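Local coordinates for cellulosomal scaffoldin (Acetivibrio cellulolyticus, PDB 3ZUC), which binds crystalline cellulose as the family 3b carbohydrate-binding module of the major cellulosomal scaffoldin subunit ScaA, at residues A[53-58]-A[116-121]; A[73-78]-A[83-88]. All coordinates share one frame; numbering follows the deposited sequence. Where two conformers were deposited one is given.

Contact 1 of 2, residues A[53-58]-A[116-121]. With CA (calcium ion), chain B.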
ATOM      1  N   LYS A  53     -12.977  -5.066 -12.749  1.00  6.84           N
ATOM      2  CA  LYS A  53     -13.342  -6.441 -12.450  1.00  6.64           C
ATOM      3  C   LYS A  53     -13.202  -6.594 -10.940  1.00  6.94           C
ATOM      4  O   LYS A  53     -12.511  -5.806 -10.283  1.00  8.22           O
ATOM      5  CB  LYS A  53     -12.392  -7.443 -13.124  1.00  6.78           C
ATOM      6  CG  LYS A  53     -12.339  -7.335 -14.641  1.00  6.62           C
ATOM      7  CD  LYS A  53     -13.636  -7.815 -15.300  1.00  7.28           C
ATOM      8  CE  LYS A  53     -13.732  -7.473 -16.771  1.00  7.73           C
ATOM      9  NZ  LYS A  53     -12.586  -8.014 -17.562  1.00  7.70           N
ATOM     10  N   ALA A  54     -13.854  -7.600 -10.372  0.58  7.01           N
ATOM     11  CA  ALA A  54     -13.560  -8.003  -9.004  0.58  6.69           C
ATOM     12  C   ALA A  54     -12.042  -8.149  -8.881  0.58  6.07           C
ATOM     13  O   ALA A  54     -11.421  -8.702  -9.791  0.58  6.69           O
ATOM     14  CB  ALA A  54     -14.238  -9.335  -8.696  0.58  6.76           C
ATOM     15  N   GLN A  55     -11.461  -7.642  -7.787  1.00  6.54           N
ATOM     16  CA  GLN A  55     -10.043  -7.777  -7.520  1.00  5.94           C
ATOM     17  C   GLN A  55      -9.829  -8.394  -6.149  1.00  6.04           C
ATOM     18  O   GLN A  55     -10.656  -8.251  -5.253  1.00  6.81           O
ATOM     19  CB  GLN A  55      -9.364  -6.405  -7.591  1.00  6.27           C
ATOM     20  CG  GLN A  55      -9.341  -5.879  -9.028  1.00  6.38           C
ATOM     21  CD  GLN A  55      -9.068  -4.396  -9.066  1.00  6.81           C
ATOM     22  OE1 GLN A  55      -9.963  -3.587  -8.687  1.00  9.44           O
ATOM     23  NE2 GLN A  55      -7.910  -4.002  -9.470  1.00  5.83           N
ATOM     24  N   THR A  56      -8.692  -9.060  -6.015  1.00  5.86           N
ATOM     25  CA  THR A  56      -8.267  -9.677  -4.767  1.00  6.04           C
ATOM     26  C   THR A  56      -6.847  -9.233  -4.464  1.00  5.69           C
ATOM     27  O   THR A  56      -5.999  -9.221  -5.355  1.00  6.02           O
ATOM     28  CB  THR A  56      -8.312 -11.204  -4.867  1.00  7.58           C
ATOM     29  OG1 THR A  56      -9.624 -11.618  -5.219  1.00  9.08           O
ATOM     30  CG2 THR A  56      -7.938 -11.846  -3.538  1.00  9.02           C
ATOM     31  N   PHE A  57      -6.615  -8.888  -3.199  1.00  5.97           N
ATOM     32  CA  PHE A  57      -5.285  -8.650  -2.655  1.00  5.78           C
ATOM     33  C   PHE A  57      -4.856  -9.842  -1.807  1.00  5.90           C
ATOM     34  O   PHE A  57      -5.627 -10.339  -0.988  1.00  6.51           O
ATOM     35  CB  PHE A  57      -5.316  -7.391  -1.779  1.00  6.54           C
ATOM     36  CG  PHE A  57      -4.020  -7.120  -1.043  1.00  6.66           C
ATOM     37  CD1 PHE A  57      -2.957  -6.531  -1.681  1.00  8.01           C
ATOM     38  CD2 PHE A  57      -3.862  -7.485   0.278  1.00  7.46           C
ATOM     39  CE1 PHE A  57      -1.776  -6.271  -1.009  1.00  9.27           C
ATOM     40  CE2 PHE A  57      -2.664  -7.226   0.956  1.00  8.55           C
ATOM     41  CZ  PHE A  57      -1.631  -6.632   0.306  1.00  9.25           C
ATOM     42  N   TRP A  58      -3.594 -10.224  -1.979  1.00  5.93           N
ATOM     43  CA  TRP A  58      -2.955 -11.206  -1.127  1.00  6.56           C
ATOM     44  C   TRP A  58      -1.715 -10.579  -0.514  1.00  6.89           C
ATOM     45  O   TRP A  58      -0.902  -9.998  -1.219  1.00  8.45           O
ATOM     46  CB  TRP A  58      -2.527 -12.428  -1.945  1.00  8.34           C
ATOM     47  CG  TRP A  58      -3.640 -13.106  -2.686  1.00  8.99           C
ATOM     48  CD1 TRP A  58      -4.494 -14.071  -2.228  1.00 11.40           C
ATOM     49  CD2 TRP A  58      -4.013 -12.873  -4.054  1.00  8.71           C
ATOM     50  NE1 TRP A  58      -5.379 -14.440  -3.229  1.00 12.11           N
ATOM     51  CE2 TRP A  58      -5.105 -13.711  -4.351  1.00 10.61           C
ATOM     52  CE3 TRP A  58      -3.550 -12.017  -5.047  1.00  8.63           C
ATOM     53  CZ2 TRP A  58      -5.716 -13.731  -5.609  1.00 11.24           C
ATOM     54  CZ3 TRP A  58      -4.157 -12.038  -6.289  1.00  9.51           C
ATOM     55  CH2 TRP A  58      -5.227 -12.883  -6.554  1.00 10.72           C
ATOM     56  N   THR A 116      -7.212 -10.682 -16.280  1.00  7.57           N
ATOM     57  CA  THR A 116      -6.960  -9.766 -17.380  1.00  7.94           C
ATOM     58  C   THR A 116      -6.005  -8.631 -16.965  1.00  7.51           C
ATOM     59  O   THR A 116      -5.741  -8.382 -15.784  1.00  8.27           O
ATOM     60  CB  THR A 116      -8.284  -9.225 -17.963  1.00  8.55           C
ATOM     61  OG1 THR A 116      -9.041  -8.578 -16.932  1.00  7.85           O
ATOM     62  CG2 THR A 116      -9.088 -10.365 -18.623  1.00  9.38           C
ATOM     63  N   ASN A 117      -5.452  -7.942 -17.948  1.00  7.59           N
ATOM     64  CA  ASN A 117      -4.341  -7.045 -17.705  1.00  7.40           C
ATOM     65  C   ASN A 117      -4.714  -5.681 -17.152  1.00  7.04           C
ATOM     66  O   ASN A 117      -5.785  -5.125 -17.427  1.00  8.01           O
ATOM     67  CB  ASN A 117      -3.527  -6.843 -18.975  1.00  8.51           C
ATOM     68  CG  ASN A 117      -2.741  -8.079 -19.371  1.00 10.19           C
ATOM     69  OD1 ASN A 117      -2.381  -8.904 -18.539  1.00 11.50           O
ATOM     70  ND2 ASN A 117      -2.487  -8.210 -20.657  1.00 13.19           N
ATOM     71  N   TYR A 118      -3.764  -5.140 -16.405  1.00  6.69           N
ATOM     72  CA  TYR A 118      -3.625  -3.747 -16.054  1.00  6.76           C
ATOM     73  C   TYR A 118      -2.615  -3.064 -16.991  1.00  7.19           C
ATOM     74  O   TYR A 118      -1.748  -3.731 -17.548  1.00  7.98           O
ATOM     75  CB  TYR A 118      -3.048  -3.621 -14.647  1.00  6.35           C
ATOM     76  CG  TYR A 118      -3.889  -4.189 -13.534  1.00  6.34           C
ATOM     77  CD1 TYR A 118      -4.915  -3.452 -12.972  1.00  6.55           C
ATOM     78  CD2 TYR A 118      -3.635  -5.441 -13.012  1.00  7.09           C
ATOM     79  CE1 TYR A 118      -5.662  -3.948 -11.911  1.00  6.48           C
ATOM     80  CE2 TYR A 118      -4.371  -5.943 -11.968  1.00  7.36           C
ATOM     81  CZ  TYR A 118      -5.377  -5.193 -11.397  1.00  6.37           C
ATOM     82  OH  TYR A 118      -6.099  -5.738 -10.364  1.00  7.03           O
ATOM     83  N   ASN A 119      -2.711  -1.733 -17.112  1.00  6.70           N
ATOM     84  CA  ASN A 119      -1.615  -0.887 -17.601  1.00  6.77           C
ATOM     85  C   ASN A 119      -1.032  -0.154 -16.414  1.00  6.17           C
ATOM     86  O   ASN A 119      -1.640   0.789 -15.897  1.00  6.36           O
ATOM     87  CB  ASN A 119      -2.096   0.130 -18.648  1.00  7.60           C
ATOM     88  CG  ASN A 119      -1.025   1.129 -18.997  1.00  8.35           C
ATOM     89  OD1 ASN A 119       0.169   0.820 -18.905  1.00  8.92           O
ATOM     90  ND2 ASN A 119      -1.428   2.330 -19.385  1.00  9.55           N
ATOM     91  N   GLN A 120       0.126  -0.583 -15.927  1.00  6.23           N
ATOM     92  CA  GLN A 120       0.707   0.043 -14.745  1.00  6.51           C
ATOM     93  C   GLN A 120       1.204   1.457 -15.015  1.00  6.67           C
ATOM     94  O   GLN A 120       1.325   2.267 -14.089  1.00  7.13           O
ATOM     95  CB  GLN A 120       1.853  -0.788 -14.172  1.00  6.49           C
ATOM     96  CG  GLN A 120       1.463  -2.199 -13.818  1.00  6.70           C
ATOM     97  CD  GLN A 120       2.376  -2.769 -12.761  1.00  6.50           C
ATOM     98  OE1 GLN A 120       2.209  -2.453 -11.579  1.00  6.46           O
ATOM     99  NE2 GLN A 120       3.360  -3.568 -13.167  1.00  6.85           N
ATOM    100  N   ALA A 121       1.548   1.754 -16.271  1.00  7.30           N
ATOM    101  CA  ALA A 121       2.323   2.946 -16.561  1.00  8.46           C
ATOM    102  C   ALA A 121       1.622   4.240 -16.173  1.00  8.35           C
ATOM    103  O   ALA A 121       2.301   5.217 -15.852  1.00  9.86           O
ATOM    104  CB  ALA A 121       2.689   2.991 -18.040  1.00  9.36           C
TER
HETATM  105 CA    CA B1154      -3.613   1.665 -15.007  1.00  5.69          CA
HETATM  106  O   HOH W   1     -10.219  -6.232 -17.422  1.00 12.50           O
HETATM  107  O   HOH W   2      -3.169  -0.395 -13.720  1.00  6.25           O
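Lys53 and Thr116 mark the closest approach of the two backbones, with 8.7 Å between Lys53 CA and Thr116 CA, so no main-chain hydrogen bond spans the gap, which is bridged by side chains and a water. Tyr118 reaches across with its phenol end, and the amide of Gln55 meets it at the ring edge, its plane tilted 36° from the ring. The modelled Gln55 NE2 lies 2.7 Å from Tyr118 OH, but the amide is probably turned over, so its two ends are best not told apart. With CG anti to the carbonyl carbon (chi1 -69°), Gln55 CG lies 3.5 Å from Tyr118 OH, and the extended chain beyond it carries the amide on. At the other end, Lys53 and Thr116 cross at about a right angle and are joined through a water, which accepts from Lys53 NZ at 3.0 Å and donates to Thr116 OG1 at 2.7 Å. Asp114 draws both together, as a salt-bridge partner of Lys53 and a hydrogen-bond partner of Thr116. Beyond Tyr118 the chain enters the calcium site, where Asn119 O binds the calcium ion at 2.3 Å beside a water ligand; Thr48, Asp50, Asp122 and Asp123 complete the shell. Asn119 OD1 takes the backbone N of Ala121 at 3.1 Å in an Asx turn, the donor lying well above the carbonyl plane. The contact thus ties edge strand 55-61, paired with 102-112, to the short strand 118-119, paired with 18-19, while Phe47 of strand 42-47 touches both Gln55 and Tyr118.

Contact 2 of 2, residues A[73-78]-A[83-88]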
ATOM      1  N   PHE A  73     -10.731  -2.838  -2.170  1.00  6.04           N
ATOM      2  CA  PHE A  73     -10.651  -1.907  -3.300  1.00  6.04           C
ATOM      3  C   PHE A  73     -11.806  -0.933  -3.235  1.00  6.13           C
ATOM      4  O   PHE A  73     -12.957  -1.332  -3.023  1.00  7.22           O
ATOM      5  CB  PHE A  73     -10.657  -2.682  -4.620  1.00  6.37           C
ATOM      6  CG  PHE A  73      -9.465  -3.579  -4.722  1.00  6.40           C
ATOM      7  CD1 PHE A  73      -9.491  -4.859  -4.184  1.00  7.22           C
ATOM      8  CD2 PHE A  73      -8.281  -3.116  -5.265  1.00  7.70           C
ATOM      9  CE1 PHE A  73      -8.357  -5.655  -4.196  1.00  8.36           C
ATOM     10  CE2 PHE A  73      -7.153  -3.919  -5.280  1.00  8.75           C
ATOM     11  CZ  PHE A  73      -7.199  -5.177  -4.734  1.00  9.20           C
ATOM     12  N   VAL A  74     -11.490   0.338  -3.461  1.00  5.89           N
ATOM     13  CA  VAL A  74     -12.447   1.426  -3.358  1.00  5.88           C
ATOM     14  C   VAL A  74     -12.338   2.272  -4.619  1.00  5.89           C
ATOM     15  O   VAL A  74     -11.245   2.474  -5.133  1.00  6.85           O
ATOM     16  CB  VAL A  74     -12.147   2.298  -2.103  1.00  6.84           C
ATOM     17  CG1 VAL A  74     -13.221   3.373  -1.935  1.00  7.78           C
ATOM     18  CG2 VAL A  74     -12.043   1.429  -0.870  1.00  8.04           C
ATOM     19  N   LYS A  75     -13.462   2.780  -5.121  1.00  6.02           N
ATOM     20  CA  LYS A  75     -13.425   3.692  -6.256  1.00  6.47           C
ATOM     21  C   LYS A  75     -13.079   5.099  -5.804  1.00  6.72           C
ATOM     22  O   LYS A  75     -13.577   5.588  -4.784  1.00  8.19           O
ATOM     23  CB  LYS A  75     -14.773   3.738  -6.980  1.00  8.41           C
ATOM     24  CG  LYS A  75     -15.346   2.432  -7.378  1.00 11.90           C
ATOM     25  CD  LYS A  75     -14.490   1.797  -8.356  1.00 12.74           C
ATOM     26  CE  LYS A  75     -15.271   0.907  -9.341  1.00 15.27           C
ATOM     27  NZ  LYS A  75     -15.545  -0.381  -8.718  1.00 15.33           N
ATOM     28  N   MET A  76     -12.243   5.775  -6.591  1.00  6.39           N
ATOM     29  CA  MET A  76     -12.054   7.203  -6.441  1.00  6.66           C
ATOM     30  C   MET A  76     -13.314   7.913  -6.876  1.00  6.70           C
ATOM     31  O   MET A  76     -13.985   7.504  -7.825  1.00  8.93           O
ATOM     32  CB  MET A  76     -10.902   7.672  -7.301  1.00  7.45           C
ATOM     33  CG  MET A  76      -9.583   7.203  -6.825  1.00  8.13           C
ATOM     34  SD  MET A  76      -8.994   8.024  -5.339  1.00  9.41           S
ATOM     35  CE  MET A  76      -8.677   9.646  -5.999  1.00 11.47           C
ATOM     36  N   ASN A  77     -13.666   8.978  -6.162  0.59  6.21           N
ATOM     37  CA  ASN A  77     -14.853   9.782  -6.511  0.59  6.19           C
ATOM     38  C   ASN A  77     -14.620  11.232  -6.175  0.59  6.94           C
ATOM     39  O   ASN A  77     -14.552  11.569  -5.005  0.59  8.20           O
ATOM     40  CB  ASN A  77     -16.083   9.317  -5.720  0.59  6.46           C
ATOM     41  CG  ASN A  77     -17.377   9.899  -6.257  0.59  5.90           C
ATOM     42  OD1 ASN A  77     -17.414  11.017  -6.786  0.59  6.59           O
ATOM     43  ND2 ASN A  77     -18.454   9.152  -6.098  0.59  6.24           N
ATOM     44  N   PRO A  78     -14.474  12.104  -7.165  1.00  8.06           N
ATOM     45  CA  PRO A  78     -14.382  11.816  -8.593  1.00  7.33           C
ATOM     46  C   PRO A  78     -13.068  11.142  -8.949  1.00  6.89           C
ATOM     47  O   PRO A  78     -12.094  11.184  -8.200  1.00  8.00           O
ATOM     48  CB  PRO A  78     -14.448  13.212  -9.212  1.00  8.18           C
ATOM     49  CG  PRO A  78     -13.762  14.092  -8.245  1.00 11.28           C
ATOM     50  CD  PRO A  78     -14.269  13.548  -6.897  1.00 11.73           C
ATOM     51  N   ALA A  83      -5.735   7.847 -11.159  1.00  6.31           N
ATOM     52  CA  ALA A  83      -6.409   7.202 -10.042  1.00  6.59           C
ATOM     53  C   ALA A  83      -7.917   7.151 -10.254  1.00  6.46           C
ATOM     54  O   ALA A  83      -8.624   8.146 -10.063  1.00  7.28           O
ATOM     55  CB  ALA A  83      -6.089   7.949  -8.740  1.00  7.88           C
ATOM     56  N   ASP A  84      -8.417   5.969 -10.615  1.00  5.68           N
ATOM     57  CA  ASP A  84      -9.842   5.700 -10.557  1.00  5.72           C
ATOM     58  C   ASP A  84     -10.208   4.727  -9.440  1.00  5.30           C
ATOM     59  O   ASP A  84     -11.394   4.607  -9.133  1.00  5.58           O
ATOM     60  CB  ASP A  84     -10.470   5.347 -11.907  1.00  6.39           C
ATOM     61  CG  ASP A  84      -9.899   4.123 -12.564  1.00  6.99           C
ATOM     62  OD1 ASP A  84      -9.461   3.187 -11.882  1.00  7.40           O
ATOM     63  OD2 ASP A  84      -9.827   4.146 -13.817  1.00 11.47           O
ATOM     64  N   GLN A  85      -9.217   4.115  -8.786  1.00  5.33           N
ATOM     65  CA  GLN A  85      -9.427   3.221  -7.654  1.00  5.36           C
ATOM     66  C   GLN A  85      -8.250   3.314  -6.720  1.00  5.07           C
ATOM     67  O   GLN A  85      -7.173   3.784  -7.093  1.00  5.58           O
ATOM     68  CB  GLN A  85      -9.581   1.750  -8.091  1.00  6.07           C
ATOM     69  CG  GLN A  85     -10.741   1.527  -9.033  1.00  6.21           C
ATOM     70  CD  GLN A  85     -11.168   0.087  -9.142  1.00  6.92           C
ATOM     71  OE1 GLN A  85     -10.796  -0.765  -8.324  1.00  8.98           O
ATOM     72  NE2 GLN A  85     -12.027  -0.186 -10.109  1.00  7.16           N
ATOM     73  N   TYR A  86      -8.437   2.812  -5.503  1.00  5.71           N
ATOM     74  CA  TYR A  86      -7.318   2.519  -4.636  1.00  5.81           C
ATOM     75  C   TYR A  86      -7.504   1.189  -3.938  1.00  5.51           C
ATOM     76  O   TYR A  86      -8.614   0.766  -3.621  1.00  5.99           O
ATOM     77  CB  TYR A  86      -7.041   3.639  -3.625  1.00  6.61           C
ATOM     78  CG  TYR A  86      -8.160   4.023  -2.681  1.00  6.84           C
ATOM     79  CD1 TYR A  86      -9.069   4.996  -3.041  1.00  7.81           C
ATOM     80  CD2 TYR A  86      -8.269   3.483  -1.407  1.00  7.14           C
ATOM     81  CE1 TYR A  86     -10.055   5.443  -2.151  1.00  8.45           C
ATOM     82  CE2 TYR A  86      -9.263   3.909  -0.521  1.00  7.86           C
ATOM     83  CZ  TYR A  86     -10.148   4.892  -0.900  1.00  8.58           C
ATOM     84  OH  TYR A  86     -11.118   5.345  -0.013  1.00 10.09           O
ATOM     85  N   LEU A  87      -6.371   0.544  -3.698  1.00  5.42           N
ATOM     86  CA  LEU A  87      -6.233  -0.541  -2.738  1.00  5.44           C
ATOM     87  C   LEU A  87      -6.047   0.074  -1.365  1.00  5.23           C
ATOM     88  O   LEU A  87      -5.203   0.957  -1.202  1.00  5.76           O
ATOM     89  CB  LEU A  87      -4.992  -1.353  -3.099  1.00  6.05           C
ATOM     90  CG  LEU A  87      -4.480  -2.330  -2.039  1.00  6.20           C
ATOM     91  CD1 LEU A  87      -5.425  -3.475  -1.791  1.00  7.26           C
ATOM     92  CD2 LEU A  87      -3.090  -2.818  -2.404  1.00  7.22           C
ATOM     93  N   GLU A  88      -6.796  -0.408  -0.383  1.00  5.23           N
ATOM     94  CA  GLU A  88      -6.605  -0.044   1.011  1.00  5.55           C
ATOM     95  C   GLU A  88      -6.182  -1.292   1.782  1.00  5.73           C
ATOM     96  O   GLU A  88      -6.919  -2.283   1.822  1.00  6.16           O
ATOM     97  CB  GLU A  88      -7.886   0.538   1.623  1.00  6.48           C
ATOM     98  CG  GLU A  88      -7.722   0.922   3.080  1.00  7.35           C
ATOM     99  CD  GLU A  88      -8.881   1.764   3.568  1.00  8.63           C
ATOM    100  OE1 GLU A  88      -8.926   2.978   3.291  1.00  9.34           O
ATOM    101  OE2 GLU A  88      -9.779   1.202   4.216  1.00 11.42           O
TER
HETATM  102  O   HOH W   3     -13.307  -1.693  -7.265  1.00 14.27           O
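Tyr86 turns its CG between the backbone N and the carbonyl carbon (chi1 58°), laying the ring beside its cross-strand partner, and Val74 holds CG1 anti to its own N, where that methyl lies 3.5 Å from Tyr86 OH. Val74 CB sits over one face of the tyrosine, 3.7 Å from the ring centroid of Tyr86, a CH-pi contact. Met76, bent at chi2 (-73°), brings SD to the edge of the same ring, 3.8 Å from Tyr86 CD1, in a Met-aromatic contact. On the other face of the sheet, Leu87 CD1 lies over the Phe73 ring, 3.8 Å from Phe73 CZ. Beside them Lys75 and Gln85 run side by side, and a water bridges Lys75 NZ to Gln85 OE1; Asp52 takes both the lysine ammonium and the Gln85 amide NH2. The antiparallel backbones pair through Val74 and Tyr86, each N bonded to the other's O at 2.9 Å. Met76 N bonds to Asp84 O at 2.9 Å, where strand 83-91 is broken by a classic beta bulge: Asp84 and Gln85 both face Phe47. This hairpin forms one margin of its sheet, with 69-80 outermost and 83-91 backed by 42-47, whose His44 stacks on Tyr86, while Phe73 and Leu87 both touch Phe57 of strand 55-61 in the other sheet.

In the fold
Contact 2 lies nested in the loop closed by contact 1, and the two meet between the facing sheets of the CBM3 beta sandwich: Gln55 CB packs on Phe73 CE1 at 3.6 Å, and Phe57 touches Leu87. Both are partly buried: in contact 1 Tyr118 is buried and the other touching residues partly exposed, while contact 2 runs from buried Gln85 and Leu87 to exposed Lys75. Residues 73-78 and 83-88 form one hairpin, bound by antiparallel backbone pairing, interrupted by a bulge, and by apolar and aromatic packing. Residues 53-58 and 116-121, in different sheets, bury far less surface, joined by polar side chains and a water. Calcium ligands lie near both: Asn119 follows Tyr118, and Thr48 adjoins Asp84.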